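PDB 1J2Z: acyl-[acyl-carrier-protein]--UDP-N-acetylglucosamine O-acyltransferase from Helicobacter pylori, which catalyses the transfer of a (3R)-hydroxyacyl chain from acyl carrier protein to UDP-N-acetylglucosamine, the first step of lipid A biosynthesis. Local coordinates for residues 86-91 with 111-116; 121-126 with 135-140; 139-144 with 153-158. All coordinates share one frame; numbering follows the deposited sequence.

Contact 1. Residues 86-91 with 111-116; sequences NLIREF and NLLMAY
Asn86 OD1 takes two N-H groups of Asn111. Asn111 N lies 2.9 Å from Asn86 OD1. Asn111 ND2 adds a weak bond of 3.1 Å to Asn86 OD1. The two amides lie side by side, their planes 6° apart, as matching asparagines on successive coils of the left-handed beta-helix. Asn86 ND2 also reaches Gly108 O, and Asn111 OD1 accepts from Cys129 N. Strands 87-88 and 112-113 then pair in parallel through Leu87 N to Asn111 O, Leu113 N to Leu87 O and Arg89 N to Leu113 O. Leu112 has CG anti to the backbone N (chi1 168°); with chi2 this brings CD1 3.5 Å from Leu87 CB. Arg89 runs CB and CG past Met114 and Ala115, then bends at chi2 and chi3. Its guanidinium grips Glu90 side-on, with NE 2.8 Å from Glu90 OE2 and NH2 2.9 Å from Glu90 OE1. This ion pair faces the second subunit, where Glu90 OE1 meets Thr66 and Arg89 NH2 meets Gln67 O. At the turn the Phe91 and Tyr116 rings are near parallel (24°) but slid apart, barely overlapping. Tyr116 OH bonds Phe91 O of the second subunit. Within the chain, Tyr116 CE2 sits 3.3 Å from Phe91 CD1.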
# COMPACT_ATOMS: atom_id res chain seq x y z
N ASN A 86 6.60 2.52 -22.12
CA ASN A 86 5.95 2.27 -20.85
C ASN A 86 6.18 3.42 -19.88
O ASN A 86 7.15 4.17 -20.00
CB ASN A 86 6.48 0.97 -20.24
CG ASN A 86 6.01 -0.25 -21.00
OD1 ASN A 86 4.81 -0.51 -21.09
ND2 ASN A 86 6.95 -1.00 -21.55
N LEU A 87 5.26 3.55 -18.93
CA LEU A 87 5.36 4.57 -17.89
C LEU A 87 5.34 3.78 -16.59
O LEU A 87 4.36 3.10 -16.29
CB LEU A 87 4.16 5.52 -17.95
CG LEU A 87 4.14 6.54 -19.09
CD1 LEU A 87 2.77 7.22 -19.16
CD2 LEU A 87 5.24 7.56 -18.86
N ILE A 88 6.43 3.85 -15.84
CA ILE A 88 6.51 3.13 -14.57
C ILE A 88 6.76 4.16 -13.49
O ILE A 88 7.82 4.78 -13.43
CB ILE A 88 7.64 2.08 -14.61
CG1 ILE A 88 7.33 1.04 -15.70
CG2 ILE A 88 7.78 1.40 -13.25
CD1 ILE A 88 8.41 -0.01 -15.90
N ARG A 89 5.76 4.33 -12.63
CA ARG A 89 5.82 5.34 -11.58
C ARG A 89 6.62 5.00 -10.32
O ARG A 89 7.18 3.91 -10.18
CB ARG A 89 4.40 5.76 -11.19
CG ARG A 89 3.62 6.37 -12.35
CD ARG A 89 4.35 7.59 -12.95
NE ARG A 89 4.63 8.63 -11.96
CZ ARG A 89 4.24 9.90 -12.08
NH1 ARG A 89 3.55 10.30 -13.14
NH2 ARG A 89 4.57 10.79 -11.15
N GLU A 90 6.67 5.98 -9.43
CA GLU A 90 7.40 5.90 -8.17
C GLU A 90 7.09 4.71 -7.26
O GLU A 90 5.94 4.32 -7.10
CB GLU A 90 7.17 7.18 -7.36
CG GLU A 90 7.64 8.47 -8.02
CD GLU A 90 6.64 9.05 -9.02
OE1 GLU A 90 6.83 10.21 -9.41
OE2 GLU A 90 5.68 8.35 -9.42
N PHE A 91 8.14 4.15 -6.67
CA PHE A 91 8.02 3.03 -5.74
C PHE A 91 7.56 1.69 -6.29
O PHE A 91 7.17 0.80 -5.52
CB PHE A 91 7.13 3.43 -4.56
CG PHE A 91 7.44 4.79 -4.00
CD1 PHE A 91 6.49 5.80 -4.03
CD2 PHE A 91 8.70 5.05 -3.46
CE1 PHE A 91 6.79 7.07 -3.53
CE2 PHE A 91 9.01 6.31 -2.96
CZ PHE A 91 8.05 7.33 -2.99
N ASN A 111 2.18 0.63 -21.49
CA ASN A 111 1.48 0.36 -20.25
C ASN A 111 1.79 1.46 -19.26
O ASN A 111 2.80 2.17 -19.39
CB ASN A 111 1.92 -0.97 -19.64
CG ASN A 111 1.62 -2.14 -20.54
OD1 ASN A 111 0.46 -2.47 -20.79
ND2 ASN A 111 2.67 -2.79 -21.03
N LEU A 112 0.93 1.60 -18.27
CA LEU A 112 1.12 2.58 -17.22
C LEU A 112 1.00 1.81 -15.91
O LEU A 112 -0.04 1.20 -15.64
CB LEU A 112 0.05 3.68 -17.28
CG LEU A 112 -0.01 4.60 -16.05
CD1 LEU A 112 1.34 5.26 -15.81
CD2 LEU A 112 -1.10 5.65 -16.26
N LEU A 113 2.07 1.80 -15.13
CA LEU A 113 2.04 1.14 -13.83
C LEU A 113 2.22 2.29 -12.84
O LEU A 113 3.31 2.85 -12.74
CB LEU A 113 3.19 0.13 -13.68
CG LEU A 113 3.42 -0.88 -14.82
CD1 LEU A 113 4.47 -1.90 -14.37
CD2 LEU A 113 2.14 -1.57 -15.18
N MET A 114 1.15 2.65 -12.15
CA MET A 114 1.19 3.74 -11.19
C MET A 114 2.05 3.41 -9.99
O MET A 114 2.60 2.31 -9.90
CB MET A 114 -0.24 4.12 -10.77
CG MET A 114 -1.03 4.77 -11.90
SD MET A 114 -2.68 5.32 -11.44
CE MET A 114 -3.62 4.68 -12.79
N ALA A 115 2.18 4.36 -9.07
CA ALA A 115 3.02 4.19 -7.89
C ALA A 115 2.67 3.02 -6.98
O ALA A 115 1.51 2.61 -6.87
CB ALA A 115 3.06 5.49 -7.08
N TYR A 116 3.69 2.49 -6.32
CA TYR A 116 3.58 1.38 -5.38
C TYR A 116 3.09 0.07 -6.00
O TYR A 116 2.65 -0.83 -5.28
CB TYR A 116 2.65 1.76 -4.21
CG TYR A 116 2.84 3.17 -3.68
CD1 TYR A 116 2.06 4.21 -4.15
CD2 TYR A 116 3.79 3.45 -2.69
CE1 TYR A 116 2.20 5.50 -3.67
CE2 TYR A 116 3.94 4.75 -2.19
CZ TYR A 116 3.14 5.77 -2.69
OH TYR A 116 3.26 7.06 -2.24

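Contact 2. Residues 121-126 with 135-140; sequences HDCVIG and VTLAGH. With SOG (octyl 1-thio-beta-D-glucopyranoside), chain B.
His121 places CG between its own backbone N and carbonyl carbon (chi1 65°), while His140 keeps CG beside its backbone N (chi1 -42°). These torsions bring the two imidazoles together at one corner of the left-handed beta-helix. The rings are nearly perpendicular, at 88°, in an offset edge-to-face pair. The edge of His121 is turned to the face of His140, and the centroids are 5.0 Å apart. Gly139 CA lies over one face of the His121 ring as a CH-pi contact. The backbone is tied by His140 N to His121 O at 3.1 Å. Asp122 runs alongside His140, its carboxylate plane nearly parallel to the ring, and Asp122 OD2 lies 3.4 Å from His140 CE1. The carboxylate has further partners: Asp122 OD2 bonds Thr98 OG1 and Asp122 OD1 bonds Ile102 N. His121 and His140 are substrate-binding positions by similarity. Here a detergent, octyl thioglucoside (SOG), occupies the pocket. His121 ND1 makes a weak bond of 3.1 Å to SOG O3, and Ala138 packs against the sugar and the start of the tail. Inside the coil, Ile125 CD1 meets Leu137 CD1 at 4.0 Å. This apolar pair also touches Val119 of strand 118-119, Leu131 of strand 130-131 and Ile143 of strand 142-143, so the three sheets converge on it.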
# COMPACT_ATOMS: atom_id res chain seq x y z
N HIS A 121 7.51 -12.26 -9.57
CA HIS A 121 8.23 -13.12 -10.50
C HIS A 121 7.30 -13.90 -11.42
O HIS A 121 6.19 -14.30 -11.03
CB HIS A 121 9.10 -14.11 -9.73
CG HIS A 121 8.31 -15.09 -8.91
ND1 HIS A 121 7.97 -14.85 -7.59
CD2 HIS A 121 7.79 -16.29 -9.22
CE1 HIS A 121 7.27 -15.87 -7.13
NE2 HIS A 121 7.15 -16.76 -8.10
N ASP A 122 7.76 -14.13 -12.64
CA ASP A 122 7.03 -14.91 -13.64
C ASP A 122 5.70 -14.36 -14.14
O ASP A 122 4.91 -15.09 -14.73
CB ASP A 122 6.83 -16.33 -13.11
CG ASP A 122 8.14 -17.01 -12.78
OD1 ASP A 122 8.96 -17.23 -13.70
OD2 ASP A 122 8.37 -17.33 -11.59
N CYS A 123 5.44 -13.07 -13.91
CA CYS A 123 4.20 -12.49 -14.40
C CYS A 123 4.38 -12.08 -15.86
O CYS A 123 5.50 -11.84 -16.32
CB CYS A 123 3.79 -11.27 -13.58
SG CYS A 123 3.13 -11.66 -11.93
N VAL A 124 3.28 -12.01 -16.58
CA VAL A 124 3.30 -11.62 -17.97
C VAL A 124 2.22 -10.58 -18.18
O VAL A 124 1.04 -10.86 -17.98
CB VAL A 124 3.03 -12.82 -18.91
CG1 VAL A 124 2.90 -12.34 -20.35
CG2 VAL A 124 4.16 -13.83 -18.80
N ILE A 125 2.63 -9.38 -18.56
CA ILE A 125 1.71 -8.29 -18.82
C ILE A 125 1.84 -7.93 -20.29
O ILE A 125 2.95 -7.87 -20.82
CB ILE A 125 2.05 -7.05 -17.95
CG1 ILE A 125 1.84 -7.39 -16.47
CG2 ILE A 125 1.18 -5.87 -18.36
CD1 ILE A 125 2.28 -6.29 -15.52
N GLY A 126 0.71 -7.69 -20.95
CA GLY A 126 0.72 -7.35 -22.36
C GLY A 126 0.96 -5.87 -22.64
O GLY A 126 1.88 -5.27 -22.08
N VAL A 135 -1.41 -1.74 -6.88
CA VAL A 135 -1.85 -3.04 -7.38
C VAL A 135 -0.74 -4.03 -7.04
O VAL A 135 0.44 -3.75 -7.25
CB VAL A 135 -2.10 -3.03 -8.90
CG1 VAL A 135 -2.23 -4.46 -9.42
CG2 VAL A 135 -3.37 -2.26 -9.20
N THR A 136 -1.13 -5.19 -6.52
CA THR A 136 -0.18 -6.22 -6.13
C THR A 136 -0.41 -7.51 -6.89
O THR A 136 -1.45 -8.15 -6.76
CB THR A 136 -0.28 -6.51 -4.62
OG1 THR A 136 -0.04 -5.30 -3.88
CG2 THR A 136 0.74 -7.55 -4.21
N LEU A 137 0.58 -7.89 -7.70
CA LEU A 137 0.47 -9.12 -8.47
C LEU A 137 1.33 -10.21 -7.84
O LEU A 137 2.53 -10.03 -7.63
CB LEU A 137 0.94 -8.91 -9.91
CG LEU A 137 0.30 -7.81 -10.76
CD1 LEU A 137 0.89 -7.86 -12.17
CD2 LEU A 137 -1.21 -7.99 -10.82
N ALA A 138 0.70 -11.34 -7.52
CA ALA A 138 1.44 -12.47 -6.96
C ALA A 138 2.17 -13.12 -8.14
O ALA A 138 2.12 -12.62 -9.26
CB ALA A 138 0.47 -13.47 -6.31
N GLY A 139 2.84 -14.24 -7.91
CA GLY A 139 3.58 -14.86 -8.98
C GLY A 139 2.80 -15.59 -10.07
O GLY A 139 1.65 -15.96 -9.88
N HIS A 140 3.44 -15.75 -11.22
CA HIS A 140 2.88 -16.48 -12.35
C HIS A 140 1.56 -15.95 -12.92
O HIS A 140 0.75 -16.73 -13.41
CB HIS A 140 2.68 -17.95 -11.95
CG HIS A 140 3.81 -18.52 -11.16
ND1 HIS A 140 4.95 -19.04 -11.75
CD2 HIS A 140 3.99 -18.65 -9.83
CE1 HIS A 140 5.78 -19.46 -10.81
NE2 HIS A 140 5.22 -19.24 -9.63
C1 SOG B . 3.98 -14.68 -3.83
C2 SOG B . 5.37 -14.84 -4.51
C3 SOG B . 6.28 -13.68 -4.09
C4 SOG B . 5.62 -12.37 -4.52
C5 SOG B . 4.24 -12.25 -3.82
C6 SOG B . 3.54 -10.96 -4.24
C1' SOG B . 2.20 -16.16 -3.20
C2' SOG B . 0.79 -15.97 -3.73
C3' SOG B . -0.16 -17.00 -3.14
C4' SOG B . -1.57 -16.83 -3.66
C5' SOG B . -2.51 -17.86 -3.06
C6' SOG B . -3.95 -17.60 -3.48
C7' SOG B . -4.89 -18.62 -2.89
C8' SOG B . -6.31 -18.33 -3.32
S1 SOG B . 3.10 -15.74 -4.23
O2 SOG B . 5.95 -16.08 -4.14
O3 SOG B . 7.54 -13.81 -4.71
O4 SOG B . 6.44 -11.28 -4.15
O5 SOG B . 3.42 -13.39 -4.19
O6 SOG B . 3.97 -9.89 -3.44

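Contact 3. Residues 139-144 with 153-158; sequences GHIEIG and TAIHQF. With SOG (octyl 1-thio-beta-D-glucopyranoside), chain B.
The rings of His140 and Phe158 lie face on face in an offset stack, with planes 1° apart and centroids separated by 4.3 Å. Phe158 CZ sits over one face of the imidazole, toward its rim, 3.5 Å from His140 CD2. His140 CB in turn lies over one face of the Phe158 ring as a CH-pi contact. The two side chains run side by side from equivalent corners of successive coils of the left-handed beta-helix. Phe158 N donates to Gly139 O at 3.0 Å and ties the corners together. Gln157, a substrate-binding position by similarity, follows the bound octyl thioglucoside tail. Its CG is flanked by both backbone branches (chi1 74°), and the chain then extends so that NE2 comes 3.2 Å from SOG C3'. His156 CB packs on the same tail farther along, 3.5 Å from SOG C6'. Inside the coil, Ile141 and Ile155 cross at about a right angle. Ile141 CD1 touches Ile155 CG2 at 3.5 Å. Arg253 packs on His156 and Phe158 and bonds Gln157 O. Ile155 touches Leu137 of strand 136-137 and Ile167 of strand 166-167, while strand 142-143 lies between strands 124-125 and 160-161.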
# COMPACT_ATOMS: atom_id res chain seq x y z
N GLY A 139 2.84 -14.24 -7.91
CA GLY A 139 3.58 -14.86 -8.98
C GLY A 139 2.80 -15.59 -10.07
O GLY A 139 1.65 -15.96 -9.88
N HIS A 140 3.44 -15.75 -11.22
CA HIS A 140 2.88 -16.48 -12.35
C HIS A 140 1.56 -15.95 -12.92
O HIS A 140 0.75 -16.73 -13.41
CB HIS A 140 2.68 -17.95 -11.95
CG HIS A 140 3.81 -18.52 -11.16
ND1 HIS A 140 4.95 -19.04 -11.75
CD2 HIS A 140 3.99 -18.65 -9.83
CE1 HIS A 140 5.78 -19.46 -10.81
NE2 HIS A 140 5.22 -19.24 -9.63
N ILE A 141 1.34 -14.64 -12.85
CA ILE A 141 0.10 -14.07 -13.36
C ILE A 141 0.22 -13.66 -14.83
O ILE A 141 1.28 -13.22 -15.28
CB ILE A 141 -0.31 -12.85 -12.51
CG1 ILE A 141 -0.77 -13.34 -11.13
CG2 ILE A 141 -1.42 -12.06 -13.20
CD1 ILE A 141 -0.89 -12.24 -10.09
N GLU A 142 -0.86 -13.83 -15.58
CA GLU A 142 -0.90 -13.47 -16.99
C GLU A 142 -1.99 -12.43 -17.21
O GLU A 142 -3.15 -12.64 -16.86
CB GLU A 142 -1.18 -14.70 -17.85
CG GLU A 142 -0.03 -15.69 -17.92
CD GLU A 142 -0.42 -17.00 -18.59
OE1 GLU A 142 -1.37 -17.00 -19.40
OE2 GLU A 142 0.23 -18.03 -18.31
N ILE A 143 -1.61 -11.30 -17.79
CA ILE A 143 -2.54 -10.21 -18.05
C ILE A 143 -2.51 -9.86 -19.54
O ILE A 143 -1.45 -9.56 -20.09
CB ILE A 143 -2.15 -8.97 -17.21
CG1 ILE A 143 -2.31 -9.29 -15.72
CG2 ILE A 143 -3.00 -7.77 -17.61
CD1 ILE A 143 -1.87 -8.19 -14.79
N GLY A 144 -3.67 -9.92 -20.18
CA GLY A 144 -3.76 -9.63 -21.61
C GLY A 144 -3.68 -8.15 -21.94
O GLY A 144 -3.43 -7.32 -21.06
N THR A 153 -5.70 -3.30 -5.62
CA THR A 153 -6.23 -4.63 -5.93
C THR A 153 -5.11 -5.66 -5.84
O THR A 153 -3.98 -5.40 -6.24
CB THR A 153 -6.84 -4.68 -7.36
OG1 THR A 153 -8.08 -3.97 -7.37
CG2 THR A 153 -7.07 -6.12 -7.80
N ALA A 154 -5.44 -6.83 -5.31
CA ALA A 154 -4.47 -7.91 -5.18
C ALA A 154 -4.91 -9.06 -6.08
O ALA A 154 -6.07 -9.47 -6.04
CB ALA A 154 -4.39 -8.39 -3.74
N ILE A 155 -3.99 -9.56 -6.90
CA ILE A 155 -4.27 -10.67 -7.80
C ILE A 155 -3.44 -11.84 -7.28
O ILE A 155 -2.22 -11.70 -7.11
CB ILE A 155 -3.84 -10.37 -9.25
CG1 ILE A 155 -4.41 -9.02 -9.71
CG2 ILE A 155 -4.32 -11.49 -10.18
CD1 ILE A 155 -5.91 -8.95 -9.75
N HIS A 156 -4.08 -12.97 -7.03
CA HIS A 156 -3.39 -14.14 -6.51
C HIS A 156 -2.61 -14.91 -7.57
O HIS A 156 -2.83 -14.74 -8.77
CB HIS A 156 -4.38 -15.07 -5.81
CG HIS A 156 -5.15 -14.42 -4.71
ND1 HIS A 156 -4.60 -13.46 -3.88
CD2 HIS A 156 -6.43 -14.60 -4.28
CE1 HIS A 156 -5.50 -13.08 -2.99
NE2 HIS A 156 -6.61 -13.75 -3.21
N GLN A 157 -1.70 -15.77 -7.12
CA GLN A 157 -0.84 -16.55 -8.00
C GLN A 157 -1.56 -17.36 -9.07
O GLN A 157 -2.62 -17.92 -8.84
CB GLN A 157 0.04 -17.49 -7.16
CG GLN A 157 -0.71 -18.68 -6.58
CD GLN A 157 0.13 -19.51 -5.63
OE1 GLN A 157 1.30 -19.81 -5.91
NE2 GLN A 157 -0.45 -19.91 -4.52
N PHE A 158 -0.95 -17.41 -10.25
CA PHE A 158 -1.47 -18.17 -11.39
C PHE A 158 -2.77 -17.66 -11.99
O PHE A 158 -3.33 -18.30 -12.88
CB PHE A 158 -1.62 -19.65 -11.02
CG PHE A 158 -0.31 -20.34 -10.79
CD1 PHE A 158 0.15 -20.57 -9.50
CD2 PHE A 158 0.48 -20.72 -11.87
CE1 PHE A 158 1.39 -21.17 -9.29
CE2 PHE A 158 1.72 -21.31 -11.67
CZ PHE A 158 2.18 -21.54 -10.37
C1 SOG B . 3.98 -14.68 -3.83
C2 SOG B . 5.37 -14.84 -4.51
C3 SOG B . 6.28 -13.68 -4.09
C4 SOG B . 5.62 -12.37 -4.52
C5 SOG B . 4.24 -12.25 -3.82
C6 SOG B . 3.54 -10.96 -4.24
C1' SOG B . 2.20 -16.16 -3.20
C2' SOG B . 0.79 -15.97 -3.73
C3' SOG B . -0.16 -17.00 -3.14
C4' SOG B . -1.57 -16.83 -3.66
C5' SOG B . -2.51 -17.86 -3.06
C6' SOG B . -3.95 -17.60 -3.48
C7' SOG B . -4.89 -18.62 -2.89
C8' SOG B . -6.31 -18.33 -3.32
S1 SOG B . 3.10 -15.74 -4.23
O2 SOG B . 5.95 -16.08 -4.14
O3 SOG B . 7.54 -13.81 -4.71
O4 SOG B . 6.44 -11.28 -4.15
O5 SOG B . 3.42 -13.39 -4.19
O6 SOG B . 3.97 -9.89 -3.44

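Contact 1 joins two neighbouring strands of one beta-helix sheet, so it rests on a ladder of parallel backbone bonds. Contacts 2 and 3 each pack segments of two different sheets where the coil turns, with one backbone bond across. They use neighbouring strands of the same two sheets: 124-125 beside 142-143, and 136-137 beside 154-155. They share Gly139 and His140, and both touch the same octyl thioglucoside. Contact 1 is buried, with its ion pair at the subunit interface. Contact 2 is also buried but borders the ligand pocket, while contact 3 is only partly buried. Contact 1 meets contact 2 through Asn111 ND2 and Gly126 O. It does not touch contact 3.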